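Local structure of putative glycosyltransferase (GalT1) (Streptococcus parasanguinis FW213, 5HEA) at residues A[26-31]-A[56-61]; A[18-23]-A[49-54]. The protein is a putative glycosyltransferase, probably transferring a sugar from a nucleotide-activated donor, with this chain forming its C-terminal part, which includes a GT-A-type domain. One frame throughout, in Å; residues are numbered along the deposited sequence.

Overall arrangement
Both interactions join helix 20-28 to helix 48-58, so they are two levels of one helix pair. Interaction 2 lies near the N-terminal ends of the two helices, and interaction 1 lies toward their C-terminal ends. Their centres are about 12 Å apart. Interaction 2 is buried and apolar. Interaction 1 is a surface contact with a carboxylate, a guanidinium group and a water. The helices connect the parallel strands 7-13, 35-41 and 62-66 of the Rossmann-like part of the GT-A fold. The centres of interactions 1 and 2 lie about 22 and 21 Å from the centre of the chain, on the same side of it.

Interaction 1 of 2, residues A[26-31]-A[56-61]; sequences SLLRQT and AKIDNR
Leu28, in the last turn of helix 20-28, pushes its side chain against Asp59. The two side chains meet head-on. The methyl carbon CD2 of Leu28 lies 3.2 Å from Asp59 OD2, a close carbon-to-carboxylate contact. The other methyl, CD1, reaches Ile58 CD1 at 4.2 Å. CG of Leu28 stands anti to its carbonyl carbon (chi1 -66°), and both methyls end up on the side of 56-61.

The same carboxylate is gripped by Arg61. Asp59 OD1 accepts from Arg61 NE at 3.1 Å, and Asp59 OD2 accepts from Arg61 NH2 at 2.9 Å. Both oxygens use their syn lone pairs, and both lie in the guanidinium plane, so the salt bridge is side-on and flat. The anti lone pair of Asp59 OD1 takes the backbone N of Arg61, which makes an Asx turn over Asp59-Arg61. The bend of the arginine chain at chi3 (-62°) brings its guanidinium back to Asp59. In fold terms, this is the C-terminal side of two successive helices in a beta-alpha-beta-alpha-beta series, from which the chain turns into strands 35-41 and 62-66.

The carbonyl of Leu28 is tied to Arg61 through water 1. This water donates to Leu28 O at 2.6 Å. It accepts from Arg61 NH1 at 3.2 Å. Arg61 NH1 also bonds Lys33 O. Further along, Gln30 O takes a second bond from water 1 at 2.7 Å. Gln30 folds its side chain back, and its NE2 donates to Ser26 O at 3.1 Å. Gln30 OE1 accepts from Leu102 N and Thr31 OG1 bonds Glu103 OE1, which ties this end of the segment to helix 101-110.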
loop_
_atom_site.group_PDB
_atom_site.type_symbol
_atom_site.label_atom_id
_atom_site.label_comp_id
_atom_site.label_asym_id
_atom_site.label_seq_id
_atom_site.Cartn_x
_atom_site.Cartn_y
_atom_site.Cartn_z
ATOM N N SER A 26 1.037 17.994 -39.488
ATOM C CA SER A 26 -0.230 17.905 -40.228
ATOM C C SER A 26 -1.291 18.897 -39.719
ATOM O O SER A 26 -2.112 19.379 -40.498
ATOM C CB SER A 26 -0.772 16.470 -40.249
ATOM O OG SER A 26 -1.392 16.137 -39.022
ATOM N N LEU A 27 -1.253 19.229 -38.430
ATOM C CA LEU A 27 -2.194 20.202 -37.863
ATOM C C LEU A 27 -1.863 21.657 -38.194
ATOM O O LEU A 27 -2.751 22.450 -38.513
ATOM C CB LEU A 27 -2.288 20.052 -36.334
ATOM C CG LEU A 27 -2.872 18.745 -35.800
ATOM C CD1 LEU A 27 -2.822 18.711 -34.258
ATOM C CD2 LEU A 27 -4.290 18.595 -36.280
ATOM N N LEU A 28 -0.593 22.020 -38.086
ATOM C CA LEU A 28 -0.176 23.376 -38.426
ATOM C C LEU A 28 -0.400 23.710 -39.908
ATOM O O LEU A 28 -0.530 24.880 -40.264
ATOM C CB LEU A 28 1.281 23.597 -38.032
ATOM C CG LEU A 28 1.535 23.559 -36.523
ATOM C CD1 LEU A 28 3.009 23.828 -36.209
ATOM C CD2 LEU A 28 0.635 24.563 -35.810
ATOM N N ARG A 29 -0.462 22.687 -40.759
ATOM C CA ARG A 29 -0.779 22.875 -42.176
ATOM C C ARG A 29 -2.276 22.968 -42.485
ATOM O O ARG A 29 -2.665 22.853 -43.647
ATOM C CB ARG A 29 -0.197 21.734 -43.015
ATOM C CG ARG A 29 1.320 21.751 -43.143
ATOM C CD ARG A 29 1.779 20.703 -44.145
ATOM N NE ARG A 29 1.194 19.387 -43.882
ATOM C CZ ARG A 29 1.869 18.346 -43.393
ATOM N NH1 ARG A 29 3.165 18.460 -43.120
ATOM N NH2 ARG A 29 1.253 17.187 -43.188
ATOM N N GLN A 30 -3.117 23.163 -41.472
ATOM C CA GLN A 30 -4.561 23.220 -41.710
ATOM C C GLN A 30 -4.950 24.449 -42.520
ATOM O O GLN A 30 -4.475 25.551 -42.251
ATOM C CB GLN A 30 -5.349 23.200 -40.396
ATOM C CG GLN A 30 -5.430 21.835 -39.766
ATOM C CD GLN A 30 -5.955 20.796 -40.731
ATOM O OE1 GLN A 30 -7.121 20.844 -41.142
ATOM N NE2 GLN A 30 -5.097 19.855 -41.113
ATOM N N THR A 31 -5.825 24.250 -43.504
ATOM C CA THR A 31 -6.370 25.355 -44.291
ATOM C C THR A 31 -7.267 26.255 -43.440
ATOM O O THR A 31 -7.411 27.447 -43.721
ATOM C CB THR A 31 -7.161 24.844 -45.520
ATOM O OG1 THR A 31 -8.242 24.016 -45.086
ATOM C CG2 THR A 31 -6.268 24.024 -46.419
ATOM N N ALA A 56 5.878 24.659 -29.639
ATOM C CA ALA A 56 5.274 25.833 -29.007
ATOM C C ALA A 56 6.064 27.110 -29.314
ATOM O O ALA A 56 5.493 28.198 -29.402
ATOM C CB ALA A 56 5.177 25.633 -27.494
ATOM N N LYS A 57 7.377 26.973 -29.470
ATOM C CA LYS A 57 8.229 28.129 -29.724
ATOM C C LYS A 57 8.057 28.706 -31.128
ATOM O O LYS A 57 8.351 29.873 -31.350
ATOM C CB LYS A 57 9.700 27.785 -29.470
ATOM C CG LYS A 57 10.019 27.510 -28.013
ATOM C CD LYS A 57 11.445 27.013 -27.823
ATOM C CE LYS A 57 11.716 26.740 -26.342
ATOM N NZ LYS A 57 13.086 26.211 -26.092
ATOM N N ILE A 58 7.574 27.901 -32.073
ATOM C CA ILE A 58 7.485 28.368 -33.460
ATOM C C ILE A 58 6.065 28.633 -33.980
ATOM O O ILE A 58 5.889 29.056 -35.118
ATOM C CB ILE A 58 8.256 27.444 -34.439
ATOM C CG1 ILE A 58 7.798 25.992 -34.306
ATOM C CG2 ILE A 58 9.763 27.558 -34.209
ATOM C CD1 ILE A 58 6.726 25.586 -35.304
ATOM N N ASP A 59 5.058 28.390 -33.153
ATOM C CA ASP A 59 3.684 28.684 -33.546
ATOM C C ASP A 59 2.875 28.990 -32.303
ATOM O O ASP A 59 2.718 28.135 -31.426
ATOM C CB ASP A 59 3.066 27.515 -34.321
ATOM C CG ASP A 59 1.811 27.914 -35.098
ATOM O OD1 ASP A 59 0.921 28.578 -34.523
ATOM O OD2 ASP A 59 1.717 27.568 -36.298
ATOM N N ASN A 60 2.359 30.215 -32.225
ATOM C CA ASN A 60 1.676 30.662 -31.017
ATOM C C ASN A 60 0.241 30.149 -30.863
ATOM O O ASN A 60 -0.437 30.479 -29.890
ATOM C CB ASN A 60 1.742 32.189 -30.875
ATOM C CG ASN A 60 0.897 32.916 -31.900
ATOM O OD1 ASN A 60 0.397 32.323 -32.853
ATOM N ND2 ASN A 60 0.744 34.220 -31.710
ATOM N N ARG A 61 -0.213 29.332 -31.811
ATOM C CA ARG A 61 -1.514 28.678 -31.675
ATOM C C ARG A 61 -1.382 27.446 -30.775
ATOM O O ARG A 61 -2.377 26.887 -30.316
ATOM C CB ARG A 61 -2.094 28.320 -33.052
ATOM C CG ARG A 61 -2.540 29.557 -33.848
ATOM C CD ARG A 61 -2.907 29.239 -35.301
ATOM N NE ARG A 61 -1.773 28.702 -36.045
ATOM C CZ ARG A 61 -1.825 28.294 -37.312
ATOM N NH1 ARG A 61 -2.963 28.346 -37.996
ATOM N NH2 ARG A 61 -0.735 27.819 -37.896
HETATM O O HOH W 1 -2.622 26.357 -40.422
#

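Interaction 2 of 2, residues A[18-23]-A[49-54]; sequences KYLKRC and SIICEE
Leu20 and Ile51 form the tight part of this helix-helix contact. Leu20 CD2 sits 3.6 Å from Ile51 CG2, and Leu20 CG lies 3.9 Å from the same methyl. The two side chains lie side by side, pointing opposite ways, so they overlap along their flanks. Leu20 CD2 also meets Cys52 SG at 3.7 Å. One methyl of Leu20 therefore touches two consecutive residues of helix 48-58. With chi1 at -172°, Leu20 turns CG away from its own backbone N, which carries the branch out toward 49-54. Leu20, Ile51 and Cys52 are all buried, and what joins the segments here is apolar packing.

The contact is looser at Lys21. Its aliphatic CG rests 4.0 Å from Ile51 CG2, and the two side chains cross at about a right angle. The rest of the lysine bends at chi3 and runs along the exposed side. Its NZ is 6.8 Å from Glu54 OE1, too far for a salt bridge, though the opposite charges may attract weakly. The methylenes of Lys21 thus border the apolar patch, while its charged end lies beyond it.

Both helices lie over the parallel strands they connect, as in the nucleotide-binding half of GT-A folds. Beneath them, Leu20 and Cys52 both touch Val13 of strand 7-13. Cys52 also reaches Leu39 of strand 35-41 and Ile64 of strand 62-66. Helix 48-58 also meets the second subunit of the hexamer: Ser49 and Ile50 pack on Arg272 of that subunit, and Glu53 packs on its Tyr279, from its helices 253-272 and 276-291.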
loop_
_atom_site.group_PDB
_atom_site.type_symbol
_atom_site.label_atom_id
_atom_site.label_comp_id
_atom_site.label_asym_id
_atom_site.label_seq_id
_atom_site.Cartn_x
_atom_site.Cartn_y
_atom_site.Cartn_z
ATOM N N LYS A 18 7.976 9.120 -31.377
ATOM C CA LYS A 18 8.162 8.685 -32.761
ATOM C C LYS A 18 7.115 9.278 -33.698
ATOM O O LYS A 18 7.342 9.380 -34.899
ATOM C CB LYS A 18 8.140 7.156 -32.854
ATOM C CG LYS A 18 9.315 6.472 -32.164
ATOM C CD LYS A 18 9.306 4.967 -32.397
ATOM C CE LYS A 18 8.142 4.295 -31.684
ATOM N NZ LYS A 18 8.101 2.827 -31.942
ATOM N N TYR A 19 5.972 9.683 -33.148
ATOM C CA TYR A 19 4.829 10.052 -33.984
ATOM C C TYR A 19 4.361 11.495 -33.840
ATOM O O TYR A 19 3.582 11.987 -34.661
ATOM C CB TYR A 19 3.668 9.117 -33.674
ATOM C CG TYR A 19 4.063 7.665 -33.765
ATOM C CD1 TYR A 19 4.430 7.100 -34.981
ATOM C CD2 TYR A 19 4.080 6.860 -32.632
ATOM C CE1 TYR A 19 4.797 5.769 -35.069
ATOM C CE2 TYR A 19 4.443 5.534 -32.710
ATOM C CZ TYR A 19 4.795 4.991 -33.928
ATOM O OH TYR A 19 5.152 3.665 -33.992
ATOM N N LEU A 20 4.840 12.171 -32.806
ATOM C CA LEU A 20 4.317 13.491 -32.457
ATOM C C LEU A 20 4.575 14.561 -33.524
ATOM O O LEU A 20 3.693 15.383 -33.819
ATOM C CB LEU A 20 4.862 13.927 -31.091
ATOM C CG LEU A 20 4.288 15.202 -30.472
ATOM C CD1 LEU A 20 2.775 15.129 -30.311
ATOM C CD2 LEU A 20 4.950 15.449 -29.116
ATOM N N LYS A 21 5.771 14.567 -34.109
ATOM C CA LYS A 21 6.106 15.589 -35.107
ATOM C C LYS A 21 5.214 15.467 -36.350
ATOM O O LYS A 21 4.745 16.465 -36.894
ATOM C CB LYS A 21 7.599 15.524 -35.516
ATOM C CG LYS A 21 8.602 15.852 -34.398
ATOM C CD LYS A 21 10.024 16.114 -34.939
ATOM C CE LYS A 21 10.887 14.850 -34.990
ATOM N NZ LYS A 21 12.216 15.079 -35.673
ATOM N N ARG A 22 4.984 14.238 -36.797
ATOM C CA ARG A 22 4.081 14.006 -37.918
ATOM C C ARG A 22 2.673 14.537 -37.605
ATOM O O ARG A 22 2.062 15.220 -38.433
ATOM C CB ARG A 22 4.033 12.519 -38.272
ATOM C CG ARG A 22 3.198 12.211 -39.505
ATOM C CD ARG A 22 3.148 10.718 -39.749
ATOM N NE ARG A 22 2.545 10.013 -38.618
ATOM C CZ ARG A 22 2.590 8.698 -38.455
ATOM N NH1 ARG A 22 3.217 7.934 -39.344
ATOM N NH2 ARG A 22 2.008 8.140 -37.411
ATOM N N CYS A 23 2.183 14.259 -36.402
ATOM C CA CYS A 23 0.870 14.761 -35.994
ATOM C C CYS A 23 0.825 16.286 -36.044
ATOM O O CYS A 23 -0.017 16.874 -36.726
ATOM C CB CYS A 23 0.517 14.269 -34.588
ATOM S SG CYS A 23 -1.055 14.945 -33.960
ATOM N N SER A 49 7.877 15.604 -24.324
ATOM C CA SER A 49 7.742 16.907 -23.667
ATOM C C SER A 49 8.609 17.968 -24.342
ATOM O O SER A 49 8.197 19.113 -24.499
ATOM C CB SER A 49 8.129 16.806 -22.190
ATOM O OG SER A 49 9.521 16.569 -22.059
ATOM N N ILE A 50 9.812 17.574 -24.747
ATOM C CA ILE A 50 10.756 18.489 -25.381
ATOM C C ILE A 50 10.302 18.802 -26.806
ATOM O O ILE A 50 10.429 19.932 -27.278
ATOM C CB ILE A 50 12.201 17.904 -25.349
ATOM C CG1 ILE A 50 12.979 18.437 -24.139
ATOM C CG2 ILE A 50 12.982 18.251 -26.603
ATOM C CD1 ILE A 50 12.267 18.332 -22.827
ATOM N N ILE A 51 9.744 17.804 -27.485
ATOM C CA ILE A 51 9.148 18.039 -28.800
ATOM C C ILE A 51 7.979 19.031 -28.692
ATOM O O ILE A 51 7.852 19.923 -29.518
ATOM C CB ILE A 51 8.717 16.714 -29.469
ATOM C CG1 ILE A 51 9.969 15.915 -29.864
ATOM C CG2 ILE A 51 7.803 16.976 -30.686
ATOM C CD1 ILE A 51 9.729 14.435 -30.088
ATOM N N CYS A 52 7.150 18.894 -27.658
ATOM C CA CYS A 52 6.050 19.836 -27.442
ATOM C C CYS A 52 6.560 21.272 -27.283
ATOM O O CYS A 52 6.017 22.206 -27.885
ATOM C CB CYS A 52 5.234 19.446 -26.209
ATOM S SG CYS A 52 4.205 17.947 -26.434
ATOM N N GLU A 53 7.594 21.437 -26.461
ATOM C CA GLU A 53 8.176 22.757 -26.201
ATOM C C GLU A 53 8.733 23.401 -27.462
ATOM O O GLU A 53 8.541 24.592 -27.694
ATOM C CB GLU A 53 9.271 22.668 -25.132
ATOM C CG GLU A 53 8.747 22.427 -23.726
ATOM C CD GLU A 53 7.957 23.612 -23.187
ATOM O OE1 GLU A 53 8.117 24.730 -23.717
ATOM O OE2 GLU A 53 7.168 23.428 -22.233
ATOM N N GLU A 54 9.418 22.605 -28.277
ATOM C CA GLU A 54 10.009 23.111 -29.511
ATOM C C GLU A 54 8.947 23.606 -30.483
ATOM O O GLU A 54 9.132 24.640 -31.111
ATOM C CB GLU A 54 10.885 22.051 -30.172
ATOM C CG GLU A 54 12.131 21.705 -29.373
ATOM C CD GLU A 54 12.950 20.598 -30.022
ATOM O OE1 GLU A 54 12.379 19.814 -30.816
ATOM O OE2 GLU A 54 14.167 20.514 -29.739
#